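Local coordinates for protein exoribonuclease II, mitochondrial (Candida glabrata, PDB 6F3H) that degrades RNA from its 3' end as an RNase II-family exoribonuclease, the nuclease component of the mitochondrial RNA degradosome, at residues E489-S494 / V514-V519; Y752-H757 / Y786-G791. The protein carries 1 engineered substitution. All coordinates share one frame; numbering follows the deposited sequence.

Interaction 1. Residues E489-S494 / V514-V519; sequences ETISFS and VRLGIV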
ATOM      1  N   GLU A 489      -7.710  -4.042  29.177  1.00 65.76           N
ATOM      2  CA  GLU A 489      -6.828  -5.153  28.862  1.00 70.06           C
ATOM      3  C   GLU A 489      -5.781  -4.749  27.843  1.00 56.12           C
ATOM      4  O   GLU A 489      -6.057  -4.020  26.890  1.00 52.73           O
ATOM      5  CB  GLU A 489      -7.628  -6.332  28.337  1.00 87.68           C
ATOM      6  CG  GLU A 489      -9.000  -6.465  28.961  1.00105.65           C
ATOM      7  CD  GLU A 489      -9.542  -7.876  28.840  1.00122.29           C
ATOM      8  OE1 GLU A 489      -8.735  -8.829  28.969  1.00129.25           O
ATOM      9  OE2 GLU A 489     -10.763  -8.039  28.612  1.00127.51           O
ATOM     10  N   THR A 490      -4.568  -5.227  28.046  1.00 48.73           N
ATOM     11  CA  THR A 490      -3.494  -4.898  27.144  1.00 47.81           C
ATOM     12  C   THR A 490      -2.722  -6.150  26.858  1.00 50.76           C
ATOM     13  O   THR A 490      -2.911  -7.188  27.496  1.00 56.71           O
ATOM     14  CB  THR A 490      -2.484  -3.910  27.715  1.00 46.74           C
ATOM     15  OG1 THR A 490      -1.564  -4.638  28.536  1.00 49.59           O
ATOM     16  CG2 THR A 490      -3.163  -2.886  28.526  1.00 42.63           C
ATOM     17  N   ILE A 491      -1.791  -6.000  25.936  1.00 47.15           N
ATOM     18  CA  ILE A 491      -0.639  -6.862  25.839  1.00 50.04           C
ATOM     19  C   ILE A 491       0.560  -5.978  26.089  1.00 51.67           C
ATOM     20  O   ILE A 491       0.791  -5.020  25.345  1.00 53.34           O
ATOM     21  CB  ILE A 491      -0.530  -7.532  24.467  1.00 50.26           C
ATOM     22  CG1 ILE A 491      -1.763  -8.392  24.195  1.00 57.97           C
ATOM     23  CG2 ILE A 491       0.707  -8.391  24.416  1.00 45.28           C
ATOM     24  CD1 ILE A 491      -1.576  -9.359  23.000  1.00 58.58           C
ATOM     25  N   SER A 492       1.337  -6.301  27.107  1.00 49.25           N
ATOM     26  CA  SER A 492       2.346  -5.372  27.563  1.00 50.41           C
ATOM     27  C   SER A 492       3.730  -5.989  27.477  1.00 54.17           C
ATOM     28  O   SER A 492       3.949  -7.147  27.853  1.00 56.93           O
ATOM     29  CB  SER A 492       2.022  -4.905  28.975  1.00 48.46           C
ATOM     30  OG  SER A 492       0.701  -4.386  29.019  1.00 46.24           O
ATOM     31  N   PHE A 493       4.657  -5.185  26.983  1.00 51.28           N
ATOM     32  CA  PHE A 493       6.024  -5.599  26.740  1.00 48.62           C
ATOM     33  C   PHE A 493       6.897  -4.773  27.649  1.00 48.23           C
ATOM     34  O   PHE A 493       6.896  -3.548  27.556  1.00 53.43           O
ATOM     35  CB  PHE A 493       6.408  -5.363  25.291  1.00 54.08           C
ATOM     36  CG  PHE A 493       5.471  -6.004  24.327  1.00 59.99           C
ATOM     37  CD1 PHE A 493       4.248  -5.402  24.027  1.00 64.78           C
ATOM     38  CD2 PHE A 493       5.796  -7.206  23.717  1.00 51.68           C
ATOM     39  CE1 PHE A 493       3.361  -5.996  23.138  1.00 59.44           C
ATOM     40  CE2 PHE A 493       4.916  -7.798  22.832  1.00 47.40           C
ATOM     41  CZ  PHE A 493       3.698  -7.194  22.540  1.00 48.51           C
ATOM     42  N   SER A 494       7.632  -5.432  28.515  1.00 48.18           N
ATOM     43  CA  SER A 494       8.349  -4.749  29.569  1.00 45.41           C
ATOM     44  C   SER A 494       9.815  -5.109  29.471  1.00 46.18           C
ATOM     45  O   SER A 494      10.160  -6.231  29.086  1.00 49.85           O
ATOM     46  CB  SER A 494       7.791  -5.127  30.928  1.00 46.12           C
ATOM     47  OG  SER A 494       6.374  -5.094  30.902  1.00 47.57           O
ATOM     48  N   VAL A 514       6.881 -10.404  28.050  1.00 40.31           N
ATOM     49  CA  VAL A 514       5.591 -10.180  27.420  1.00 40.27           C
ATOM     50  C   VAL A 514       4.532 -10.721  28.363  1.00 52.52           C
ATOM     51  O   VAL A 514       4.650 -11.858  28.833  1.00 57.15           O
ATOM     52  CB  VAL A 514       5.500 -10.863  26.039  1.00 54.87           C
ATOM     53  CG1 VAL A 514       4.214 -10.460  25.300  1.00 55.50           C
ATOM     54  CG2 VAL A 514       6.709 -10.566  25.170  1.00 49.47           C
ATOM     55  N   ARG A 515       3.512  -9.906  28.654  1.00 50.85           N
ATOM     56  CA  ARG A 515       2.437 -10.274  29.567  1.00 51.23           C
ATOM     57  C   ARG A 515       1.114  -9.708  29.099  1.00 55.68           C
ATOM     58  O   ARG A 515       1.067  -8.635  28.495  1.00 62.87           O
ATOM     59  CB  ARG A 515       2.608  -9.737  30.979  1.00 50.74           C
ATOM     60  CG  ARG A 515       3.646 -10.373  31.803  1.00 56.26           C
ATOM     61  CD  ARG A 515       3.775  -9.595  33.105  1.00 62.34           C
ATOM     62  NE  ARG A 515       4.885  -8.661  33.038  1.00 64.73           N
ATOM     63  CZ  ARG A 515       5.066  -7.654  33.875  1.00 68.99           C
ATOM     64  NH1 ARG A 515       4.210  -7.438  34.857  1.00 66.76           N
ATOM     65  NH2 ARG A 515       6.115  -6.866  33.726  1.00 75.77           N
ATOM     66  N   LEU A 516       0.037 -10.416  29.429  1.00 54.50           N
ATOM     67  CA  LEU A 516      -1.312  -9.893  29.259  1.00 55.89           C
ATOM     68  C   LEU A 516      -1.617  -9.046  30.475  1.00 56.25           C
ATOM     69  O   LEU A 516      -1.605  -9.566  31.589  1.00 63.83           O
ATOM     70  CB  LEU A 516      -2.338 -11.019  29.142  1.00 60.84           C
ATOM     71  CG  LEU A 516      -2.216 -12.077  28.027  1.00 66.81           C
ATOM     72  CD1 LEU A 516      -3.414 -13.031  28.056  1.00 69.49           C
ATOM     73  CD2 LEU A 516      -2.021 -11.495  26.620  1.00 63.73           C
ATOM     74  N   GLY A 517      -1.872  -7.756  30.279  1.00 53.99           N
ATOM     75  CA  GLY A 517      -1.994  -6.884  31.431  1.00 56.81           C
ATOM     76  C   GLY A 517      -3.323  -6.181  31.635  1.00 59.16           C
ATOM     77  O   GLY A 517      -4.311  -6.494  30.964  1.00 61.28           O
ATOM     78  N   ILE A 518      -3.360  -5.252  32.598  1.00 54.17           N
ATOM     79  CA  ILE A 518      -4.490  -4.362  32.828  1.00 50.11           C
ATOM     80  C   ILE A 518      -3.904  -3.033  33.258  1.00 52.08           C
ATOM     81  O   ILE A 518      -2.880  -2.973  33.943  1.00 56.29           O
ATOM     82  CB  ILE A 518      -5.491  -4.855  33.902  1.00 50.89           C
ATOM     83  CG1 ILE A 518      -6.052  -6.219  33.563  1.00 55.32           C
ATOM     84  CG2 ILE A 518      -6.664  -3.890  34.080  1.00 50.09           C
ATOM     85  CD1 ILE A 518      -6.794  -6.844  34.713  1.00 59.65           C
ATOM     86  N   VAL A 519      -4.564  -1.961  32.850  1.00 47.65           N
ATOM     87  CA  VAL A 519      -4.134  -0.612  33.162  1.00 50.56           C
ATOM     88  C   VAL A 519      -5.400   0.207  33.303  1.00 52.64           C
ATOM     89  O   VAL A 519      -6.455  -0.166  32.794  1.00 51.56           O
ATOM     90  CB  VAL A 519      -3.238  -0.039  32.044  1.00 50.23           C
ATOM     91  CG1 VAL A 519      -1.970  -0.855  31.875  1.00 43.89           C
ATOM     92  CG2 VAL A 519      -4.009  -0.017  30.763  1.00 49.39           C
TER

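Interaction 2. Residues Y752-H757 / Y786-G791; sequences YWTLKH and YSYARG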
ATOM      1  N   TYR A 752      -5.479  14.134  -5.968  1.00 48.38           N
ATOM      2  CA  TYR A 752      -6.683  14.763  -6.487  1.00 44.44           C
ATOM      3  C   TYR A 752      -6.924  16.061  -5.767  1.00 44.73           C
ATOM      4  O   TYR A 752      -7.187  17.083  -6.400  1.00 42.78           O
ATOM      5  CB  TYR A 752      -7.883  13.835  -6.326  1.00 42.10           C
ATOM      6  CG  TYR A 752      -9.252  14.485  -6.495  1.00 47.26           C
ATOM      7  CD1 TYR A 752      -9.682  14.961  -7.732  1.00 53.97           C
ATOM      8  CD2 TYR A 752     -10.134  14.580  -5.434  1.00 50.83           C
ATOM      9  CE1 TYR A 752     -10.953  15.530  -7.891  1.00 58.82           C
ATOM     10  CE2 TYR A 752     -11.405  15.153  -5.591  1.00 56.91           C
ATOM     11  CZ  TYR A 752     -11.804  15.622  -6.798  1.00 58.37           C
ATOM     12  OH  TYR A 752     -13.068  16.164  -6.830  1.00 57.97           O
ATOM     13  N   TRP A 753      -6.749  16.057  -4.441  1.00 48.88           N
ATOM     14  CA  TRP A 753      -7.027  17.236  -3.632  1.00 47.29           C
ATOM     15  C   TRP A 753      -5.908  18.271  -3.712  1.00 49.72           C
ATOM     16  O   TRP A 753      -6.183  19.476  -3.724  1.00 55.82           O
ATOM     17  CB  TRP A 753      -7.284  16.833  -2.186  1.00 43.61           C
ATOM     18  CG  TRP A 753      -8.564  16.081  -1.989  1.00 46.56           C
ATOM     19  CD1 TRP A 753      -8.683  14.772  -1.655  1.00 46.97           C
ATOM     20  CD2 TRP A 753      -9.908  16.581  -2.133  1.00 47.02           C
ATOM     21  NE1 TRP A 753     -10.011  14.428  -1.552  1.00 50.42           N
ATOM     22  CE2 TRP A 753     -10.781  15.517  -1.851  1.00 48.16           C
ATOM     23  CE3 TRP A 753     -10.451  17.820  -2.462  1.00 47.31           C
ATOM     24  CZ2 TRP A 753     -12.161  15.648  -1.892  1.00 48.31           C
ATOM     25  CZ3 TRP A 753     -11.831  17.949  -2.500  1.00 47.61           C
ATOM     26  CH2 TRP A 753     -12.667  16.868  -2.219  1.00 47.82           C
ATOM     27  N   THR A 754      -4.646  17.848  -3.709  1.00 45.71           N
ATOM     28  CA  THR A 754      -3.576  18.797  -3.984  1.00 50.17           C
ATOM     29  C   THR A 754      -3.886  19.593  -5.234  1.00 62.18           C
ATOM     30  O   THR A 754      -3.863  20.827  -5.219  1.00 71.56           O
ATOM     31  CB  THR A 754      -2.255  18.071  -4.182  1.00 53.44           C
ATOM     32  OG1 THR A 754      -2.000  17.247  -3.052  1.00 63.03           O
ATOM     33  CG2 THR A 754      -1.133  19.064  -4.340  1.00 44.80           C
ATOM     34  N   LEU A 755      -4.226  18.888  -6.325  1.00 59.85           N
ATOM     35  CA  LEU A 755      -4.444  19.541  -7.612  1.00 53.08           C
ATOM     36  C   LEU A 755      -5.713  20.379  -7.617  1.00 58.39           C
ATOM     37  O   LEU A 755      -5.707  21.508  -8.119  1.00 60.58           O
ATOM     38  CB  LEU A 755      -4.504  18.509  -8.727  1.00 49.84           C
ATOM     39  CG  LEU A 755      -3.287  17.613  -8.965  1.00 54.59           C
ATOM     40  CD1 LEU A 755      -3.434  16.869 -10.279  1.00 52.36           C
ATOM     41  CD2 LEU A 755      -1.998  18.380  -8.945  1.00 59.53           C
ATOM     42  N   LYS A 756      -6.806  19.856  -7.047  1.00 61.23           N
ATOM     43  CA  LYS A 756      -8.064  20.604  -7.018  1.00 64.11           C
ATOM     44  C   LYS A 756      -7.876  21.942  -6.317  1.00 65.11           C
ATOM     45  O   LYS A 756      -8.548  22.924  -6.645  1.00 69.25           O
ATOM     46  CB  LYS A 756      -9.144  19.772  -6.312  1.00 69.81           C
ATOM     47  CG  LYS A 756     -10.603  20.228  -6.487  1.00 77.93           C
ATOM     48  CD  LYS A 756     -11.622  19.056  -6.366  1.00 84.98           C
ATOM     49  CE  LYS A 756     -13.108  19.528  -6.427  1.00 87.02           C
ATOM     50  NZ  LYS A 756     -14.094  18.712  -5.604  1.00 83.47           N
ATOM     51  N   HIS A 757      -6.937  22.006  -5.385  1.00 65.04           N
ATOM     52  CA  HIS A 757      -6.608  23.262  -4.735  1.00 65.79           C
ATOM     53  C   HIS A 757      -5.797  24.161  -5.655  1.00 65.62           C
ATOM     54  O   HIS A 757      -6.086  25.353  -5.788  1.00 67.79           O
ATOM     55  CB  HIS A 757      -5.831  22.979  -3.461  1.00 65.88           C
ATOM     56  CG  HIS A 757      -5.021  24.138  -3.001  1.00 67.36           C
ATOM     57  ND1 HIS A 757      -5.591  25.253  -2.431  1.00 66.50           N
ATOM     58  CD2 HIS A 757      -3.687  24.361  -3.025  1.00 66.91           C
ATOM     59  CE1 HIS A 757      -4.641  26.115  -2.121  1.00 69.32           C
ATOM     60  NE2 HIS A 757      -3.476  25.597  -2.468  1.00 67.64           N
ATOM     61  N   TYR A 786       4.568  20.923  -1.991  1.00 60.30           N
ATOM     62  CA  TYR A 786       3.519  19.913  -1.931  1.00 63.37           C
ATOM     63  C   TYR A 786       4.078  18.549  -2.279  1.00 72.71           C
ATOM     64  O   TYR A 786       4.737  18.385  -3.311  1.00 74.75           O
ATOM     65  CB  TYR A 786       2.370  20.186  -2.881  1.00 61.38           C
ATOM     66  CG  TYR A 786       1.704  21.513  -2.752  1.00 64.87           C
ATOM     67  CD1 TYR A 786       2.226  22.647  -3.367  1.00 67.23           C
ATOM     68  CD2 TYR A 786       0.540  21.636  -2.009  1.00 64.80           C
ATOM     69  CE1 TYR A 786       1.583  23.860  -3.253  1.00 67.75           C
ATOM     70  CE2 TYR A 786      -0.101  22.831  -1.888  1.00 65.35           C
ATOM     71  CZ  TYR A 786       0.418  23.937  -2.506  1.00 71.18           C
ATOM     72  OH  TYR A 786      -0.248  25.124  -2.355  1.00 82.41           O
ATOM     73  N   SER A 787       3.715  17.554  -1.483  1.00 72.75           N
ATOM     74  CA  SER A 787       4.225  16.217  -1.731  1.00 74.55           C
ATOM     75  C   SER A 787       3.502  15.524  -2.885  1.00 78.89           C
ATOM     76  O   SER A 787       4.133  14.774  -3.638  1.00 81.45           O
ATOM     77  CB  SER A 787       4.116  15.393  -0.447  1.00 73.67           C
ATOM     78  OG  SER A 787       5.005  15.873   0.551  1.00 74.83           O
ATOM     79  N   TYR A 788       2.202  15.779  -3.065  1.00 77.34           N
ATOM     80  CA  TYR A 788       1.382  15.048  -4.026  1.00 69.41           C
ATOM     81  C   TYR A 788       1.077  15.852  -5.269  1.00 60.48           C
ATOM     82  O   TYR A 788       0.185  15.494  -6.036  1.00 55.91           O
ATOM     83  CB  TYR A 788       0.083  14.603  -3.370  1.00 72.64           C
ATOM     84  CG  TYR A 788       0.347  13.601  -2.292  1.00 80.39           C
ATOM     85  CD1 TYR A 788       1.275  12.585  -2.480  1.00 85.62           C
ATOM     86  CD2 TYR A 788      -0.308  13.684  -1.078  1.00 84.28           C
ATOM     87  CE1 TYR A 788       1.526  11.660  -1.487  1.00 93.38           C
ATOM     88  CE2 TYR A 788      -0.077  12.770  -0.075  1.00 90.64           C
ATOM     89  CZ  TYR A 788       0.843  11.757  -0.277  1.00 97.25           C
ATOM     90  OH  TYR A 788       1.082  10.846   0.734  1.00102.05           O
ATOM     91  N   ALA A 789       1.793  16.928  -5.474  1.00 59.92           N
ATOM     92  CA  ALA A 789       1.741  17.668  -6.710  1.00 56.99           C
ATOM     93  C   ALA A 789       2.978  17.239  -7.483  1.00 69.65           C
ATOM     94  O   ALA A 789       4.040  17.849  -7.370  1.00 80.26           O
ATOM     95  CB  ALA A 789       1.710  19.167  -6.457  1.00 51.16           C
ATOM     96  N   ARG A 790       2.859  16.132  -8.208  1.00 66.67           N
ATOM     97  CA  ARG A 790       3.894  15.668  -9.122  1.00 66.94           C
ATOM     98  C   ARG A 790       3.418  15.844 -10.560  1.00 65.23           C
ATOM     99  O   ARG A 790       2.282  15.487 -10.891  1.00 68.08           O
ATOM    100  CB  ARG A 790       4.251  14.208  -8.863  1.00 73.40           C
ATOM    101  CG  ARG A 790       5.277  14.015  -7.795  1.00 82.07           C
ATOM    102  CD  ARG A 790       5.063  12.690  -7.098  1.00 91.57           C
ATOM    103  NE  ARG A 790       6.026  12.455  -6.018  1.00100.64           N
ATOM    104  CZ  ARG A 790       7.285  12.045  -6.194  1.00103.83           C
ATOM    105  NH1 ARG A 790       7.763  11.798  -7.416  1.00107.50           N
ATOM    106  NH2 ARG A 790       8.069  11.866  -5.139  1.00 99.60           N
ATOM    107  N   GLY A 791       4.270  16.418 -11.406  1.00 62.57           N
ATOM    108  CA  GLY A 791       3.891  16.647 -12.787  1.00 63.28           C
ATOM    109  C   GLY A 791       4.969  16.343 -13.809  1.00 71.64           C
ATOM    110  O   GLY A 791       5.892  15.568 -13.541  1.00 74.45           O
TER

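Interaction 1. Residues E489-S494 / V514-V519
Phe493 turns CG beside its own backbone N (chi1 -54°), and Val514 holds CG1 anti to its N (chi1 -172°). The ring and the valine then lie side by side, pointing the same way, with Phe493 CE2 3.7 Å from Val514 CG1. Ile491 and Leu516 pair likewise on this face, Ile491 CG1 3.9 Å from Leu516 CD2. Helices 603-625 and 703-716 cover these residues. On the other face, Thr490 CG2 meets Val519 CG2 at 3.7 Å, the two side chains crossing at about a right angle. Ser492 OG is hydrogen-bonded to His427 ND1 and Ser494 OG to His425 ND1, both on strand 421-429. The backbones form an antiparallel hairpin. Two reciprocal pairs of N-H...O=C bonds join them, Ser492 with Arg515 and Thr490 with Gly517. Glu489 makes salt bridges to Arg478 and Arg389, and Arg389 NE is also hydrogen-bonded to Gly517 O. The contact thus joins two adjacent inner strands of the RNB domain sheet. Backbone bonds fix the register, apolar packing seats one face on helices, and serine-histidine bonds tie the other to strand 421-429.

Interaction 2. Residues Y752-H757 / Y786-G791
Thr754 packs from helix 725-761 against the turn at 786-789, and its two branches meet different residues. CB lies 4.0 Å from Tyr788 O. From there the side chain forks. OG1 sits beside the backbone N (chi1 -55°) and packs 3.4 Å from Tyr788 CB, while its hydrogen bond goes back along the helix to Ser750 O. The hydroxyl is thereby satisfied within the helix. CG2, the other branch, is the apolar tip. It lies 3.5 Å from Ala789 CB and 3.9 Å from Tyr786 CD2, so one methyl touches both the alanine and the tyrosine ring. Leu755 adds a looser contact, its CD2 4.4 Å from Ala789 CA. Nearly one turn further along the helix, His757 crosses Tyr786 at about a right angle. Tyr786 OH meets the edge of the imidazole in its plane, and His757 NE2 gives it a weak hydrogen bond (3.3 Å, 132° at the hydrogen). Phe596 meets both rings, edge-to-face with Tyr786. Beyond the turn, Arg790 packs on an adenine base of the bound RNA. The contact therefore fastens the long helix to the C-terminal sheet, consistent with the S1-type (OB-fold) domain of RNase II-family enzymes. It rests mainly on van der Waals packing around one threonine methyl, with a weak histidine-tyrosine bond as its polar link between the segments.

Interaction 1 comes first along the chain and is complete before interaction 2 begins. Their centres are 43 Å apart and their nearest atoms about 28 Å apart, so they do not touch. Interaction 1 is strand on strand, in the hairpin 488-499/505-519 of the RNB domain sheet. Asp410, a magnesium ligand, is on strand 410-416 of the same sheet. Interaction 2 is helix on turn. It sets helix 725-761 against the connection between strands 778-782 and 790-794 of the separate C-terminal sheet. The nearest atoms to bound RNA are about 11 Å away for interaction 1 and about 4 Å for interaction 2. The two thus belong to the catalytic domain and to a neighbouring RNA-contacting part of the enzyme.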